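PDB 4C47: inner membrane lipoprotein from Salmonella enterica, which is required for proper surface expression of the trimeric autotransporter adhesin SadA and could take a direct part in its biogenesis. Local coordinates for residues T57-V60 and G61-R65; E100-N104 and G105-H109. All blocks are in the same frame, centred on the assembly; numbering follows the deposited sequence.

Contact 1: residues T57-V60 and G61-R65; sequences TEVV and GRVER
Residues 57-65 form one continuous piece of the long helix 8-71, and the contact between Thr57-Val60 and Gly61-Arg65 is local: side chains and backbone groups meet one turn apart. The backbone carries it with i to i+4 hydrogen bonds. Gly61 N gives to Thr57 O at 2.9 Å, Val63 N to Val59 O at 3.0 Å and Glu64 N to Val60 O at 2.9 Å, while the bond from Arg62 N to Glu58 O is weak.

On the outer side of the helix Glu58 and Arg62 make an intrahelical salt bridge, OE1 to NH1 at 2.8 Å. A single carboxylate oxygen meets a single guanidinium nitrogen, and the two flat groups are turned 31° against each other. Arg62 is bent at chi3 (-51°), which folds its guanidinium back toward the preceding turn; Val59 CA lies over the border of one guanidinium face, and NH2 comes within 4.0 Å of both methyls of Val59. NH2 also has a long, weak ion pair with Glu64 of a second subunit.

These turns continue the trimeric coiled coil that holds the SadB homotrimer together, as the valine packing bears out. Val63 meets Val63 of both other subunits; Val60 packs on Val60 of the second and on Val59 of the third. Val59 sits at the flank, packing against Val60 of the second subunit, while within its own helix its CG1 faces Val63 CG2 at 4.4 Å, a loose approach. Glu64 CB rests 3.4 Å from Val60 O, and this residue packs on Val59 of the third subunit. Thr57 OG1 turns back along its own helix to hydrogen-bond Lys54 O, and Val63 O accepts a hydrogen bond from Gln67 NE2 of the second subunit.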
loop_
_atom_site.group_PDB
_atom_site.type_symbol
_atom_site.label_atom_id
_atom_site.label_comp_id
_atom_site.label_asym_id
_atom_site.label_seq_id
_atom_site.Cartn_x
_atom_site.Cartn_y
_atom_site.Cartn_z
ATOM N N THR A 57 6.574 -0.532 7.738
ATOM C CA THR A 57 6.073 0.836 7.851
ATOM C C THR A 57 6.765 1.735 6.832
ATOM O O THR A 57 6.107 2.512 6.128
ATOM C CB THR A 57 6.285 1.423 9.264
ATOM O OG1 THR A 57 7.681 1.411 9.586
ATOM C CG2 THR A 57 5.522 0.628 10.306
ATOM N N GLU A 58 8.089 1.611 6.748
ATOM C CA GLU A 58 8.864 2.385 5.780
ATOM C C GLU A 58 8.332 2.238 4.351
ATOM O O GLU A 58 8.117 3.237 3.663
ATOM C CB GLU A 58 10.348 1.999 5.830
ATOM C CG GLU A 58 11.294 3.161 6.106
ATOM C CD GLU A 58 11.353 4.169 4.969
ATOM O OE1 GLU A 58 11.035 3.797 3.819
ATOM O OE2 GLU A 58 11.719 5.336 5.227
ATOM N N VAL A 59 8.110 1.002 3.907
ATOM C CA VAL A 59 7.637 0.787 2.535
ATOM C C VAL A 59 6.209 1.304 2.310
ATOM O O VAL A 59 5.924 2.008 1.324
ATOM C CB VAL A 59 7.707 -0.698 2.135
ATOM C CG1 VAL A 59 7.330 -0.866 0.674
ATOM C CG2 VAL A 59 9.101 -1.249 2.388
ATOM N N VAL A 60 5.321 0.948 3.235
ATOM C CA VAL A 60 3.926 1.369 3.174
ATOM C C VAL A 60 3.799 2.891 3.072
ATOM O O VAL A 60 2.981 3.404 2.304
ATOM C CB VAL A 60 3.135 0.839 4.387
ATOM C CG1 VAL A 60 1.716 1.366 4.378
ATOM C CG2 VAL A 60 3.137 -0.683 4.391
ATOM N N GLY A 61 4.630 3.603 3.831
ATOM C CA GLY A 61 4.669 5.054 3.768
ATOM C C GLY A 61 4.915 5.588 2.366
ATOM O O GLY A 61 4.157 6.435 1.870
ATOM N N ARG A 62 5.968 5.087 1.723
ATOM C CA ARG A 62 6.310 5.499 0.364
ATOM C C ARG A 62 5.183 5.189 -0.610
ATOM O O ARG A 62 4.765 6.059 -1.377
ATOM C CB ARG A 62 7.589 4.812 -0.119
ATOM C CG ARG A 62 8.851 5.220 0.617
ATOM C CD ARG A 62 10.096 4.820 -0.169
ATOM N NE ARG A 62 10.066 3.419 -0.582
ATOM C CZ ARG A 62 10.638 2.425 0.090
ATOM N NH1 ARG A 62 11.292 2.672 1.217
ATOM N NH2 ARG A 62 10.556 1.182 -0.366
ATOM N N VAL A 63 4.703 3.949 -0.586
ATOM C CA VAL A 63 3.652 3.539 -1.515
ATOM C C VAL A 63 2.401 4.423 -1.391
ATOM O O VAL A 63 1.876 4.940 -2.395
ATOM C CB VAL A 63 3.303 2.045 -1.338
ATOM C CG1 VAL A 63 1.963 1.726 -1.964
ATOM C CG2 VAL A 63 4.396 1.168 -1.937
ATOM N N GLU A 64 1.950 4.617 -0.155
ATOM C CA GLU A 64 0.797 5.471 0.109
ATOM C C GLU A 64 1.039 6.914 -0.343
ATOM O O GLU A 64 0.123 7.570 -0.845
ATOM C CB GLU A 64 0.411 5.438 1.590
ATOM C CG GLU A 64 -0.960 6.043 1.876
ATOM C CD GLU A 64 -1.047 6.689 3.246
ATOM O OE1 GLU A 64 -0.094 6.536 4.037
ATOM O OE2 GLU A 64 -2.066 7.355 3.531
ATOM N N ARG A 65 2.265 7.407 -0.165
ATOM C CA ARG A 65 2.610 8.736 -0.669
ATOM C C ARG A 65 2.463 8.811 -2.180
ATOM O O ARG A 65 1.937 9.790 -2.708
ATOM C CB ARG A 65 4.030 9.145 -0.275
ATOM C CG ARG A 65 4.149 9.782 1.096
ATOM C CD ARG A 65 5.253 10.830 1.116
ATOM N NE ARG A 65 6.467 10.364 0.452
ATOM C CZ ARG A 65 7.424 9.657 1.047
ATOM N NH1 ARG A 65 7.311 9.326 2.327
ATOM N NH2 ARG A 65 8.494 9.277 0.362
#

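Contact 2: residues E100-N104 and G105-H109; sequences EPIDN and GSVIH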
loop_
_atom_site.group_PDB
_atom_site.type_symbol
_atom_site.label_atom_id
_atom_site.label_comp_id
_atom_site.label_asym_id
_atom_site.label_seq_id
_atom_site.Cartn_x
_atom_site.Cartn_y
_atom_site.Cartn_z
ATOM N N GLU A 100 -3.920 37.894 -6.443
ATOM C CA GLU A 100 -4.335 39.248 -6.097
ATOM C C GLU A 100 -4.853 39.330 -4.665
ATOM O O GLU A 100 -5.496 38.400 -4.184
ATOM C CB GLU A 100 -5.406 39.737 -7.073
ATOM C CG GLU A 100 -5.109 41.088 -7.694
ATOM C CD GLU A 100 -3.790 41.102 -8.441
ATOM O OE1 GLU A 100 -3.734 40.554 -9.562
ATOM O OE2 GLU A 100 -2.807 41.658 -7.906
ATOM N N PRO A 101 -4.570 40.449 -3.980
ATOM C CA PRO A 101 -5.039 40.647 -2.605
ATOM C C PRO A 101 -6.453 41.216 -2.530
ATOM O O PRO A 101 -6.798 42.137 -3.272
ATOM C CB PRO A 101 -4.041 41.662 -2.046
ATOM C CG PRO A 101 -3.629 42.461 -3.233
ATOM C CD PRO A 101 -3.630 41.504 -4.401
ATOM N N ILE A 102 -7.262 40.658 -1.635
ATOM C CA ILE A 102 -8.575 41.212 -1.333
ATOM C C ILE A 102 -8.698 41.440 0.164
ATOM O O ILE A 102 -7.725 41.289 0.905
ATOM C CB ILE A 102 -9.724 40.291 -1.790
ATOM C CG1 ILE A 102 -9.612 38.919 -1.119
ATOM C CG2 ILE A 102 -9.738 40.170 -3.302
ATOM C CD1 ILE A 102 -10.830 38.049 -1.300
ATOM N N ASP A 103 -9.895 41.807 0.605
ATOM C CA ASP A 103 -10.141 42.024 2.021
ATOM C C ASP A 103 -9.918 40.733 2.803
ATOM O O ASP A 103 -10.718 39.798 2.718
ATOM C CB ASP A 103 -11.557 42.558 2.252
ATOM C CG ASP A 103 -11.795 42.972 3.693
ATOM O OD1 ASP A 103 -10.802 43.230 4.407
ATOM O OD2 ASP A 103 -12.969 43.047 4.112
ATOM N N ASN A 104 -8.810 40.692 3.540
ATOM C CA ASN A 104 -8.458 39.559 4.396
ATOM C C ASN A 104 -8.200 38.257 3.630
ATOM O O ASN A 104 -8.291 37.169 4.194
ATOM C CB ASN A 104 -9.527 39.351 5.477
ATOM C CG ASN A 104 -9.050 38.466 6.613
ATOM O OD1 ASN A 104 -7.853 38.384 6.889
ATOM N ND2 ASN A 104 -9.985 37.789 7.270
ATOM N N GLY A 105 -7.867 38.359 2.349
ATOM C CA GLY A 105 -7.632 37.163 1.565
ATOM C C GLY A 105 -6.871 37.366 0.273
ATOM O O GLY A 105 -6.438 38.472 -0.049
ATOM N N SER A 106 -6.707 36.275 -0.467
ATOM C CA SER A 106 -6.079 36.317 -1.776
ATOM C C SER A 106 -7.070 35.869 -2.833
ATOM O O SER A 106 -8.017 35.141 -2.544
ATOM C CB SER A 106 -4.859 35.400 -1.817
ATOM O OG SER A 106 -3.989 35.678 -0.741
ATOM N N VAL A 107 -6.851 36.312 -4.061
ATOM C CA VAL A 107 -7.627 35.816 -5.180
ATOM C C VAL A 107 -6.670 35.329 -6.253
ATOM O O VAL A 107 -5.773 36.056 -6.675
ATOM C CB VAL A 107 -8.592 36.884 -5.727
ATOM C CG1 VAL A 107 -8.964 36.589 -7.168
ATOM C CG2 VAL A 107 -9.836 36.952 -4.859
ATOM N N ILE A 108 -6.847 34.080 -6.665
ATOM C CA ILE A 108 -6.015 33.506 -7.709
ATOM C C ILE A 108 -6.767 33.471 -9.026
ATOM O O ILE A 108 -7.786 32.791 -9.153
ATOM C CB ILE A 108 -5.582 32.073 -7.367
ATOM C CG1 ILE A 108 -4.873 32.035 -6.012
ATOM C CG2 ILE A 108 -4.688 31.515 -8.467
ATOM C CD1 ILE A 108 -4.409 30.652 -5.614
ATOM N N HIS A 109 -6.264 34.212 -10.005
ATOM C CA HIS A 109 -6.799 34.140 -11.355
ATOM C C HIS A 109 -5.981 33.126 -12.128
ATOM O O HIS A 109 -4.763 33.248 -12.221
ATOM C CB HIS A 109 -6.730 35.504 -12.039
ATOM C CG HIS A 109 -7.513 36.568 -11.338
ATOM N ND1 HIS A 109 -8.820 36.863 -11.661
ATOM C CD2 HIS A 109 -7.177 37.399 -10.323
ATOM C CE1 HIS A 109 -9.254 37.834 -10.878
ATOM N NE2 HIS A 109 -8.278 38.179 -10.058
#
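Strands 100-102 and 105-109 run antiparallel at 142°, their short axes 4.4 Å apart at closest, and a type II turn from Ile102 to Gly105 joins them into a tight beta hairpin. Glu100-Val107 and Ile102-Gly105 are hydrogen-bonded pairs, with the non-hydrogen-bonded pair Pro101-Ser106 between them. Glu100 N reaches Val107 O at 2.6 Å in the carbonyl plane. Nearer the turn, Ile102 N binds Gly105 O at 2.8 Å from above the carbonyl plane, and the return bond from Gly105 N to Ile102 O stretches to 3.3 Å.

Ile102 and Val107 share a face of the sheet, their side chains crossing at about a right angle, with CG2 of Ile102 3.6 Å from CG2 of Val107. The chi1 of Ile102 (59°) sets CG1 between its own backbone N and carbonyl carbon and lays it 3.4 Å from Gly105 C. On the same face as these two, Glu100 brings CB to the edge of the His109 ring, 4.4 Å from CD2. Ser106 is on the other face, where its OG hydrogen-bonds Val173 O.

The two hydrogen-bonded pairs exchange bonds in both directions, and Pro101, lacking an N-H, costs this pairing nothing because it falls at the non-hydrogen-bonded position; aliphatic contact on the Ile102-Val107 face supplements the backbone bonds.

In the fold
Contact 1 and contact 2 belong to the two halves of SadB: residues 57-65 lie in the extended coiled coil that unites the trimer, residues 100-109 in the globular beta-sandwich domain to which it leads. They follow in series along the chain, with centres 37 Å apart and nearest atoms about 22 Å apart, so neither touches the other. Their surroundings differ accordingly. Contact 1 packs against both other subunits, whereas no other protein chain of the assembly reaches contact 2, in keeping with C-terminal domains that stand separately. Strand 105-114 of the hairpin instead pairs with strand 164-171 of its own chain.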